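Long-range contacts in A-type flavoprotein (Giardia intestinalis, PDB 2Q9U), which probably scavenges O2 by reducing it at a mu-oxo-diiron site, with electrons passed on by a bound flavin mononucleotide: residues A[83-88]-A[168-173]; A[143-148]-A[157-162]; A[149-154]-A[209-214]. All coordinates share one frame; numbering follows the deposited sequence.

Going from the N terminus, the chain leaves strand 80-82, runs through 83-88 and pairs in contact 1 with 168-173; contact 1 thereby closes a loop of about eighty residues over the diiron site. Contact 2 lies nested inside that loop, where 143-148 turns back to pair with 157-162 as a hairpin. The hairpin's connection carries 149-154, whose partner 209-214 comes later on helix 208-219, so contact 3 crosses both of the others. Together they tie the end of one sheet of the beta-lactamase-like domain to the other, and the hairpin connection to helix 208-219. Contacts 1 and 3 each supply iron ligands.

Contact 1 of 3, residues A[83-88]-A[168-173]; sequences MNHAEG and FSNDGF. With FEO (mu-oxo-diiron), chain G.
His85 and Asp171 meet at the diiron centre, sharing one iron as ligands. His85 NE2 lies 2.3 Å from FE2 and Asp171 OD2 2.0 Å from it, which explains their close approach without a hydrogen bond. With CG anti to the backbone N (chi1 -177°), His85 carries its ring to the iron. Imidazole and carboxylate planes stand 75° apart. Asp171 OD1 binds FE1 at 2.0 Å, so the carboxylate bridges the metals. Glu87 extends its chain to put OE1 2.1 Å from FE2, while OE2 is hydrogen-bonded to Tyr267 OH of the second subunit. His152 completes the protein ligands of this iron, Asp89, His90 and His230 those of the other, and the oxo group bridges the two.

One shell out, Asn170 lies across His85 with its amide nearly perpendicular to the ring, OD1 coming within 3.0 Å of His85 CB. OD1 also takes a weak bond from Asp171 N, and the amide's strongest polar partner is Asp55. Asn170 CB packs against Asn84 CB at 3.7 Å, the side chains sliding past in opposite directions. Asn170 is the second residue (i+1) of the type II' turn from Ser169 to Gly172, where its phi of 58° is expected. Ser169 OG donates to Gly172 O at 2.6 Å, bracing the bend that delivers Asp171. At the ring nitrogen ND1, Asp155 hydrogen-bonds His85 and helps to fix its rotation.

The contact is buried where the loop after strand 80-82 meets the end of strand 166-170, with helix 110-120 against the loop, and strand 225-228 and helix 189-204 against 168-173.

Contact 2 of 3, residues A[143-148]-A[157-162]; sequences LKFIPV and TFTYCP
Strands 143-147 and 157-161 run antiparallel, their short axes 4.5 Å apart at closest approach with directions 155° from each other. Two hydrogen-bonded pairs, Lys144 with Tyr160 and Ile146 with Phe158, alternate with the non-hydrogen-bonded pairs Phe145 with Thr159 and Pro147 with Thr157. Each hydrogen-bonded pair is joined by two bonds; Lys144 N to Tyr160 O measures 2.8 Å and Ile146 N to Phe158 O 2.7 Å, and all four are nearly straight.

On the face carrying Ile146 and Phe158, the Ile146 CD1 methyl reaches diagonally to Tyr160 CB, 4.1 Å away. Beyond the strand end, Val148 crosses Phe158 at about a right angle and sets CG1 over the middle of the ring, 3.9 Å from the centroid and 12° off the normal, a CH-pi contact. With Phe158 CG beside its own backbone N (chi1 -62°), the ring is turned toward the hairpin connection to receive that methyl. Lys144 CG lies at the edge of the Tyr160 ring and also touches Pro162 CG.

The opposite face carries Phe145 and Thr159, side by side and pointing the same way; Thr159 CG2 is 3.9 Å from Phe145 CE1. Leu143 CD2 reaches Thr159 CG2 and Cys161 CB, the latter at 3.8 Å.

Chemically, the ladder pairs the backbone groups of Lys144, Ile146, Phe158 and Tyr160; Thr159 pairs with Phe168 of the next strand and Leu143 with Leu136. Thr157 OG1 bonds to the backbone carbonyls of Asp155 and Asn84, Tyr160 OH to that of Glu222, and Thr159 OG1 lies close to the Asn84 side chain, probably hydrogen-bonded. Apolar and aromatic contacts fill the faces, Val82 of strand 80-82 packing on Phe145 and Thr159, Val217 of helix 208-219 on Ile146.

Contact 3 of 3, residues A[149-154]-A[209-214]; sequences PLLHWP and AQMRKA. With FMN (flavin mononucleotide), chain F; FEO (mu-oxo-diiron), chain G.
Leu151 projects from the loop onto helix 208-219, its two methyls dividing the work. CD2 comes 3.6 Å from Ala214 CB and 3.9 Å from Met211 CE, while CD1 also lies near the Met211 methyl. The Leu151 and Met211 side chains cross at a slant. Met211 is bent at both chi2 and chi3 (64° and 69°), which curls its methyl back onto the leucine. Leu204 of helix 189-204 packs on both residues.

Beside this patch, Leu150 and Gln210 lie alongside each other and point the same way. The aliphatic part of the glutamine does the touching: Gln210 CG is 3.4 Å from Pro149 O and almost as near Leu150 O. Leu150 O is buried here without a polar partner in the model. Nearer the surface, Lys213 slants past the Pro149 ring and donates from NZ to Pro149 O, 2.8 Å away; the ammonium lies in the carbonyl plane, on a lone pair. The preceding part of this lysine chain is less securely placed.

The loop itself doubles back, with Leu150 N bonded to Trp153 O, and a cis peptide precedes His152. The turn sends Leu151 to the helix and His152 the other way, where NE2 binds the iron FE2 at 2.2 Å. Trp153 brings NE1 to within 3.4 Å of C9 of the flavin, which is held by residues of the second subunit such as Tyr267 and Ser353; Trp352 of that subunit meets Trp153 edge-to-face. A histidine iron ligand on a hairpin connection of a beta-lactamase-like domain, next to a flavin from the partner chain, is characteristic of the head-to-tail flavodiiron dimer, whose short flavin-to-iron path probably serves electron transfer.

Contact 1 of 3, residues A[83-88]-A[168-173]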
loop_
_atom_site.group_PDB
_atom_site.type_symbol
_atom_site.label_atom_id
_atom_site.label_comp_id
_atom_site.label_asym_id
_atom_site.label_seq_id
_atom_site.Cartn_x
_atom_site.Cartn_y
_atom_site.Cartn_z
ATOM N N MET A 83 0.296 29.072 23.224
ATOM C CA MET A 83 -0.375 27.916 22.619
ATOM C C MET A 83 -1.670 28.330 21.934
ATOM O O MET A 83 -2.574 28.834 22.572
ATOM C CB MET A 83 -0.640 26.834 23.697
ATOM C CG MET A 83 0.638 26.208 24.294
ATOM S SD MET A 83 1.754 25.427 23.103
ATOM C CE MET A 83 0.786 24.013 22.573
ATOM N N ASN A 84 -1.736 28.136 20.610
ATOM C CA ASN A 84 -2.858 28.605 19.813
ATOM C C ASN A 84 -3.952 27.563 19.732
ATOM O O ASN A 84 -5.066 27.878 19.314
ATOM C CB ASN A 84 -2.375 28.896 18.379
ATOM C CG ASN A 84 -1.548 30.158 18.286
ATOM O OD1 ASN A 84 -0.392 30.138 17.814
ATOM N ND2 ASN A 84 -2.120 31.256 18.726
ATOM N N HIS A 85 -3.617 26.311 20.065
ATOM C CA HIS A 85 -4.449 25.140 19.671
ATOM C C HIS A 85 -3.942 23.931 20.479
ATOM O O HIS A 85 -2.742 23.800 20.694
ATOM C CB HIS A 85 -4.272 24.966 18.156
ATOM C CG HIS A 85 -5.081 23.875 17.511
ATOM N ND1 HIS A 85 -6.380 23.569 17.851
ATOM C CD2 HIS A 85 -4.784 23.098 16.442
ATOM C CE1 HIS A 85 -6.824 22.595 17.069
ATOM N NE2 HIS A 85 -5.879 22.300 16.194
ATOM N N ALA A 86 -4.840 23.069 20.951
ATOM C CA ALA A 86 -4.442 22.007 21.860
ATOM C C ALA A 86 -4.245 20.656 21.154
ATOM O O ALA A 86 -3.850 19.676 21.791
ATOM C CB ALA A 86 -5.479 21.861 22.987
ATOM N N GLU A 87 -4.532 20.601 19.849
ATOM C CA GLU A 87 -4.370 19.350 19.101
ATOM C C GLU A 87 -2.929 18.829 19.193
ATOM O O GLU A 87 -1.963 19.624 19.214
ATOM C CB GLU A 87 -4.846 19.486 17.639
ATOM C CG GLU A 87 -5.117 18.112 16.974
ATOM C CD GLU A 87 -5.586 18.247 15.559
ATOM O OE1 GLU A 87 -6.156 19.312 15.234
ATOM O OE2 GLU A 87 -5.350 17.302 14.770
ATOM N N GLY A 88 -2.796 17.502 19.289
ATOM C CA GLY A 88 -1.497 16.839 19.503
ATOM C C GLY A 88 -0.359 17.236 18.575
ATOM O O GLY A 88 0.795 17.309 19.000
ATOM N N PHE A 168 0.484 34.809 13.536
ATOM C CA PHE A 168 0.820 33.387 13.771
ATOM C C PHE A 168 -0.503 32.641 13.680
ATOM O O PHE A 168 -1.335 32.696 14.606
ATOM C CB PHE A 168 1.451 33.207 15.157
ATOM C CG PHE A 168 2.782 33.895 15.313
ATOM C CD1 PHE A 168 3.960 33.276 14.882
ATOM C CD2 PHE A 168 2.866 35.144 15.919
ATOM C CE1 PHE A 168 5.207 33.907 15.026
ATOM C CE2 PHE A 168 4.094 35.773 16.079
ATOM C CZ PHE A 168 5.269 35.165 15.635
ATOM N N SER A 169 -0.739 31.998 12.542
ATOM C CA SER A 169 -2.096 31.524 12.255
ATOM C C SER A 169 -2.347 30.070 12.651
ATOM O O SER A 169 -3.438 29.566 12.459
ATOM C CB SER A 169 -2.410 31.713 10.761
ATOM O OG SER A 169 -1.427 31.047 9.981
ATOM N N ASN A 170 -1.318 29.393 13.145
ATOM C CA ASN A 170 -1.450 27.987 13.564
ATOM C C ASN A 170 -1.949 27.145 12.353
ATOM O O ASN A 170 -1.348 27.243 11.278
ATOM C CB ASN A 170 -2.335 27.909 14.836
ATOM C CG ASN A 170 -2.384 26.527 15.450
ATOM O OD1 ASN A 170 -3.407 25.850 15.384
ATOM N ND2 ASN A 170 -1.280 26.100 16.042
ATOM N N ASP A 171 -3.011 26.354 12.496
ATOM C CA ASP A 171 -3.513 25.523 11.404
ATOM C C ASP A 171 -3.940 26.397 10.223
ATOM O O ASP A 171 -3.820 26.003 9.033
ATOM C CB ASP A 171 -4.718 24.685 11.848
ATOM C CG ASP A 171 -4.330 23.371 12.558
ATOM O OD1 ASP A 171 -3.204 22.821 12.382
ATOM O OD2 ASP A 171 -5.206 22.882 13.292
ATOM N N GLY A 172 -4.450 27.592 10.535
ATOM C CA GLY A 172 -4.827 28.522 9.466
ATOM C C GLY A 172 -3.702 28.757 8.477
ATOM O O GLY A 172 -2.541 28.931 8.869
ATOM N N PHE A 173 -4.055 28.762 7.191
ATOM C CA PHE A 173 -3.110 28.998 6.087
ATOM C C PHE A 173 -2.084 27.882 5.930
ATOM O O PHE A 173 -1.114 28.025 5.189
ATOM C CB PHE A 173 -2.405 30.366 6.181
ATOM C CG PHE A 173 -3.351 31.524 6.055
ATOM C CD1 PHE A 173 -4.008 32.026 7.191
ATOM C CD2 PHE A 173 -3.609 32.083 4.811
ATOM C CE1 PHE A 173 -4.922 33.096 7.067
ATOM C CE2 PHE A 173 -4.514 33.152 4.668
ATOM C CZ PHE A 173 -5.167 33.651 5.808
HETATM FE FE1 FEO G . -2.458 21.007 12.905
HETATM FE FE2 FEO G . -5.646 21.117 14.233
HETATM O O FEO G . -3.635 20.704 14.296
#

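Contact 2 of 3, residues A[143-148]-A[157-162]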
loop_
_atom_site.group_PDB
_atom_site.type_symbol
_atom_site.label_atom_id
_atom_site.label_comp_id
_atom_site.label_asym_id
_atom_site.label_seq_id
_atom_site.Cartn_x
_atom_site.Cartn_y
_atom_site.Cartn_z
ATOM N N LEU A 143 1.827 41.197 21.877
ATOM C CA LEU A 143 1.051 40.135 21.232
ATOM C C LEU A 143 -0.419 40.244 21.583
ATOM O O LEU A 143 -0.776 40.484 22.758
ATOM C CB LEU A 143 1.567 38.762 21.666
ATOM C CG LEU A 143 3.020 38.404 21.339
ATOM C CD1 LEU A 143 3.329 37.035 21.899
ATOM C CD2 LEU A 143 3.257 38.454 19.829
ATOM N N LYS A 144 -1.263 40.086 20.552
ATOM C CA LYS A 144 -2.720 40.026 20.667
ATOM C C LYS A 144 -3.191 38.621 20.274
ATOM O O LYS A 144 -2.467 37.877 19.587
ATOM C CB LYS A 144 -3.386 41.053 19.742
ATOM C CG LYS A 144 -2.825 42.471 19.887
ATOM C CD LYS A 144 -3.329 43.151 21.155
ATOM C CE LYS A 144 -4.747 43.687 20.978
ATOM N NZ LYS A 144 -5.671 42.739 21.602
ATOM N N PHE A 145 -4.419 38.293 20.658
ATOM C CA PHE A 145 -4.939 36.944 20.521
ATOM C C PHE A 145 -6.290 37.018 19.874
ATOM O O PHE A 145 -7.136 37.801 20.275
ATOM C CB PHE A 145 -4.962 36.278 21.907
ATOM C CG PHE A 145 -3.626 36.349 22.582
ATOM C CD1 PHE A 145 -2.624 35.449 22.234
ATOM C CD2 PHE A 145 -3.314 37.409 23.456
ATOM C CE1 PHE A 145 -1.356 35.536 22.811
ATOM C CE2 PHE A 145 -2.054 37.512 24.025
ATOM C CZ PHE A 145 -1.070 36.582 23.709
ATOM N N ILE A 146 -6.470 36.237 18.822
ATOM C CA ILE A 146 -7.710 36.246 18.065
ATOM C C ILE A 146 -8.330 34.834 18.128
ATOM O O ILE A 146 -7.898 33.916 17.389
ATOM C CB ILE A 146 -7.470 36.638 16.587
ATOM C CG1 ILE A 146 -6.794 38.020 16.463
ATOM C CG2 ILE A 146 -8.790 36.588 15.842
ATOM C CD1 ILE A 146 -6.199 38.315 15.042
ATOM N N PRO A 147 -9.318 34.639 19.017
ATOM C CA PRO A 147 -9.986 33.347 19.049
ATOM C C PRO A 147 -10.668 33.106 17.705
ATOM O O PRO A 147 -11.273 34.025 17.115
ATOM C CB PRO A 147 -11.007 33.507 20.182
ATOM C CG PRO A 147 -10.378 34.575 21.084
ATOM C CD PRO A 147 -9.869 35.552 20.045
ATOM N N VAL A 148 -10.499 31.905 17.177
ATOM C CA VAL A 148 -11.222 31.515 15.960
ATOM C C VAL A 148 -11.952 30.187 16.279
ATOM O O VAL A 148 -11.611 29.152 15.741
ATOM C CB VAL A 148 -10.273 31.423 14.714
ATOM C CG1 VAL A 148 -9.746 32.849 14.252
ATOM C CG2 VAL A 148 -9.092 30.498 14.987
ATOM N N THR A 157 -6.983 29.421 17.971
ATOM C CA THR A 157 -6.664 30.825 18.200
ATOM C C THR A 157 -5.623 31.224 17.161
ATOM O O THR A 157 -4.854 30.357 16.715
ATOM C CB THR A 157 -6.020 31.008 19.625
ATOM O OG1 THR A 157 -6.732 30.215 20.600
ATOM C CG2 THR A 157 -6.018 32.482 20.059
ATOM N N PHE A 158 -5.601 32.504 16.778
ATOM C CA PHE A 158 -4.451 33.116 16.099
ATOM C C PHE A 158 -3.744 34.097 17.056
ATOM O O PHE A 158 -4.383 34.686 17.944
ATOM C CB PHE A 158 -4.859 33.966 14.894
ATOM C CG PHE A 158 -5.548 33.234 13.770
ATOM C CD1 PHE A 158 -5.504 31.833 13.643
ATOM C CD2 PHE A 158 -6.241 33.981 12.800
ATOM C CE1 PHE A 158 -6.139 31.200 12.563
ATOM C CE2 PHE A 158 -6.882 33.348 11.712
ATOM C CZ PHE A 158 -6.819 31.942 11.602
ATOM N N THR A 159 -2.442 34.283 16.859
ATOM C CA THR A 159 -1.671 35.291 17.619
ATOM C C THR A 159 -1.156 36.343 16.660
ATOM O O THR A 159 -0.634 36.049 15.578
ATOM C CB THR A 159 -0.522 34.653 18.453
ATOM O OG1 THR A 159 -1.064 33.705 19.362
ATOM C CG2 THR A 159 0.265 35.707 19.257
ATOM N N TYR A 160 -1.338 37.601 17.037
ATOM C CA TYR A 160 -1.001 38.683 16.146
ATOM C C TYR A 160 0.020 39.623 16.803
ATOM O O TYR A 160 -0.151 40.013 17.957
ATOM C CB TYR A 160 -2.277 39.434 15.745
ATOM C CG TYR A 160 -1.966 40.687 14.957
ATOM C CD1 TYR A 160 -1.425 40.606 13.673
ATOM C CD2 TYR A 160 -2.180 41.966 15.507
ATOM C CE1 TYR A 160 -1.109 41.757 12.937
ATOM C CE2 TYR A 160 -1.883 43.120 14.767
ATOM C CZ TYR A 160 -1.356 43.011 13.499
ATOM O OH TYR A 160 -1.051 44.136 12.760
ATOM N N CYS A 161 1.089 39.959 16.083
ATOM C CA CYS A 161 2.043 40.930 16.601
ATOM C C CYS A 161 1.906 42.246 15.836
ATOM O O CYS A 161 2.265 42.314 14.665
ATOM C CB CYS A 161 3.475 40.386 16.512
ATOM S SG CYS A 161 4.738 41.643 17.011
ATOM N N PRO A 162 1.374 43.297 16.499
ATOM C CA PRO A 162 1.125 44.577 15.833
ATOM C C PRO A 162 2.377 45.313 15.351
ATOM O O PRO A 162 2.290 46.018 14.347
ATOM C CB PRO A 162 0.406 45.414 16.916
ATOM C CG PRO A 162 -0.052 44.431 17.945
ATOM C CD PRO A 162 0.935 43.306 17.908
#

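Contact 3 of 3, residues A[149-154]-A[209-214]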
loop_
_atom_site.group_PDB
_atom_site.type_symbol
_atom_site.label_atom_id
_atom_site.label_comp_id
_atom_site.label_asym_id
_atom_site.label_seq_id
_atom_site.Cartn_x
_atom_site.Cartn_y
_atom_site.Cartn_z
ATOM N N PRO A 149 -12.948 30.214 17.189
ATOM C CA PRO A 149 -13.562 28.939 17.591
ATOM C C PRO A 149 -14.179 28.190 16.414
ATOM O O PRO A 149 -14.796 28.800 15.547
ATOM C CB PRO A 149 -14.656 29.362 18.585
ATOM C CG PRO A 149 -14.912 30.798 18.292
ATOM C CD PRO A 149 -13.563 31.347 17.909
ATOM N N LEU A 150 -13.962 26.874 16.408
ATOM C CA LEU A 150 -14.327 25.966 15.322
ATOM C C LEU A 150 -13.667 26.322 13.991
ATOM O O LEU A 150 -14.249 26.131 12.922
ATOM C CB LEU A 150 -15.849 25.756 15.193
ATOM C CG LEU A 150 -16.544 25.017 16.345
ATOM C CD1 LEU A 150 -18.044 24.991 16.075
ATOM C CD2 LEU A 150 -15.996 23.574 16.562
ATOM N N LEU A 151 -12.425 26.811 14.065
ATOM C CA LEU A 151 -11.566 26.930 12.890
ATOM C C LEU A 151 -10.181 26.379 13.238
ATOM O O LEU A 151 -9.213 27.144 13.292
ATOM C CB LEU A 151 -11.469 28.404 12.409
ATOM C CG LEU A 151 -10.894 28.643 11.004
ATOM C CD1 LEU A 151 -11.871 28.095 9.965
ATOM C CD2 LEU A 151 -10.625 30.166 10.756
ATOM N N HIS A 152 -10.074 25.062 13.472
ATOM C CA HIS A 152 -11.177 24.101 13.338
ATOM C C HIS A 152 -11.634 23.472 14.681
ATOM O O HIS A 152 -12.555 22.635 14.687
ATOM C CB HIS A 152 -10.755 22.983 12.360
ATOM C CG HIS A 152 -9.624 22.159 12.873
ATOM N ND1 HIS A 152 -9.789 20.872 13.340
ATOM C CD2 HIS A 152 -8.312 22.462 13.052
ATOM C CE1 HIS A 152 -8.623 20.406 13.760
ATOM N NE2 HIS A 152 -7.715 21.358 13.603
ATOM N N TRP A 153 -10.985 23.828 15.801
ATOM C CA TRP A 153 -11.413 23.321 17.125
ATOM C C TRP A 153 -12.010 24.472 17.959
ATOM O O TRP A 153 -11.744 25.648 17.644
ATOM C CB TRP A 153 -10.228 22.670 17.855
ATOM C CG TRP A 153 -10.046 21.206 17.561
ATOM C CD1 TRP A 153 -10.575 20.490 16.505
ATOM C CD2 TRP A 153 -9.258 20.276 18.315
ATOM N NE1 TRP A 153 -10.178 19.179 16.580
ATOM C CE2 TRP A 153 -9.370 19.017 17.676
ATOM C CE3 TRP A 153 -8.490 20.378 19.480
ATOM C CZ2 TRP A 153 -8.723 17.873 18.159
ATOM C CZ3 TRP A 153 -7.849 19.227 19.968
ATOM C CH2 TRP A 153 -7.972 18.005 19.304
ATOM N N PRO A 154 -12.798 24.149 19.018
ATOM C CA PRO A 154 -13.277 25.201 19.945
ATOM C C PRO A 154 -12.151 26.055 20.531
ATOM O O PRO A 154 -12.358 27.248 20.773
ATOM C CB PRO A 154 -13.996 24.401 21.051
ATOM C CG PRO A 154 -14.479 23.162 20.336
ATOM C CD PRO A 154 -13.305 22.817 19.412
ATOM N N ALA A 209 -18.264 29.523 7.625
ATOM C CA ALA A 209 -18.828 30.628 8.407
ATOM C C ALA A 209 -17.769 31.138 9.396
ATOM O O ALA A 209 -17.561 32.356 9.551
ATOM C CB ALA A 209 -20.080 30.181 9.135
ATOM N N GLN A 210 -17.059 30.202 10.015
ATOM C CA GLN A 210 -16.004 30.546 10.967
ATOM C C GLN A 210 -14.842 31.235 10.248
ATOM O O GLN A 210 -14.258 32.169 10.779
ATOM C CB GLN A 210 -15.552 29.322 11.761
ATOM C CG GLN A 210 -16.631 28.750 12.734
ATOM C CD GLN A 210 -17.675 27.833 12.081
ATOM O OE1 GLN A 210 -17.696 27.627 10.856
ATOM N NE2 GLN A 210 -18.545 27.261 12.919
ATOM N N MET A 211 -14.548 30.819 9.016
ATOM C CA MET A 211 -13.544 31.518 8.195
ATOM C C MET A 211 -13.930 32.957 7.836
ATOM O O MET A 211 -13.059 33.850 7.837
ATOM C CB MET A 211 -13.188 30.719 6.931
ATOM C CG MET A 211 -12.126 31.413 6.033
ATOM S SD MET A 211 -10.503 31.573 6.847
ATOM C CE MET A 211 -10.020 29.837 6.892
ATOM N N ARG A 212 -15.219 33.175 7.547
ATOM C CA ARG A 212 -15.735 34.520 7.264
ATOM C C ARG A 212 -15.453 35.432 8.463
ATOM O O ARG A 212 -14.951 36.549 8.287
ATOM C CB ARG A 212 -17.234 34.487 6.933
ATOM C CG ARG A 212 -17.549 34.011 5.497
ATOM C CD ARG A 212 -18.989 34.370 5.064
ATOM N NE ARG A 212 -20.010 33.789 5.940
ATOM C CZ ARG A 212 -20.494 32.551 5.854
ATOM N NH1 ARG A 212 -20.059 31.707 4.928
ATOM N NH2 ARG A 212 -21.429 32.153 6.711
ATOM N N LYS A 213 -15.714 34.917 9.672
ATOM C CA LYS A 213 -15.505 35.664 10.936
ATOM C C LYS A 213 -14.035 36.006 11.115
ATOM O O LYS A 213 -13.671 37.134 11.461
ATOM C CB LYS A 213 -16.023 34.854 12.148
ATOM C CG LYS A 213 -14.984 34.423 13.262
ATOM C CD LYS A 213 -14.227 33.028 13.052
ATOM C CE LYS A 213 -14.113 32.187 14.309
ATOM N NZ LYS A 213 -15.366 31.415 14.832
ATOM N N ALA A 214 -13.189 35.012 10.860
ATOM C CA ALA A 214 -11.778 35.130 11.110
ATOM C C ALA A 214 -11.200 36.141 10.131
ATOM O O ALA A 214 -10.423 36.999 10.529
ATOM C CB ALA A 214 -11.094 33.751 10.965
HETATM N N1 FMN F . -15.003 16.212 17.801
HETATM C C2 FMN F . -16.347 16.437 17.756
HETATM O O2 FMN F . -17.019 16.348 18.797
HETATM N N3 FMN F . -16.945 16.795 16.563
HETATM C C4 FMN F . -16.214 16.891 15.389
HETATM O O4 FMN F . -16.831 17.076 14.343
HETATM C C4A FMN F . -14.828 16.647 15.425
HETATM N N5 FMN F . -14.028 16.759 14.293
HETATM C C5A FMN F . -12.662 16.518 14.397
HETATM C C6 FMN F . -11.844 16.625 13.268
HETATM C C7 FMN F . -10.462 16.380 13.350
HETATM C C7M FMN F . -9.609 16.708 12.153
HETATM C C8 FMN F . -9.884 16.035 14.570
HETATM C C8M FMN F . -8.427 15.658 14.682
HETATM C C9 FMN F . -10.695 15.932 15.700
HETATM C C9A FMN F . -12.080 16.171 15.625
HETATM N N10 FMN F . -12.888 16.056 16.754
HETATM C C10 FMN F . -14.238 16.317 16.658
HETATM C "C1'" FMN F . -12.326 15.688 18.095
HETATM C "C2'" FMN F . -12.019 14.197 18.208
HETATM O "O2'" FMN F . -13.199 13.396 18.195
HETATM C "C3'" FMN F . -11.165 14.051 19.470
HETATM O "O3'" FMN F . -9.872 14.546 19.158
HETATM C "C4'" FMN F . -11.023 12.634 19.985
HETATM O "O4'" FMN F . -10.436 12.662 21.279
HETATM C "C5'" FMN F . -10.137 11.787 19.079
HETATM O "O5'" FMN F . -10.223 10.433 19.485
HETATM P P FMN F . -8.976 9.479 19.223
HETATM O O1P FMN F . -9.501 8.063 19.388
HETATM O O2P FMN F . -8.495 9.740 17.825
HETATM O O3P FMN F . -7.850 9.750 20.207
HETATM FE FE1 FEO G . -2.458 21.007 12.905
HETATM FE FE2 FEO G . -5.646 21.117 14.233
HETATM O O FEO G . -3.635 20.704 14.296
#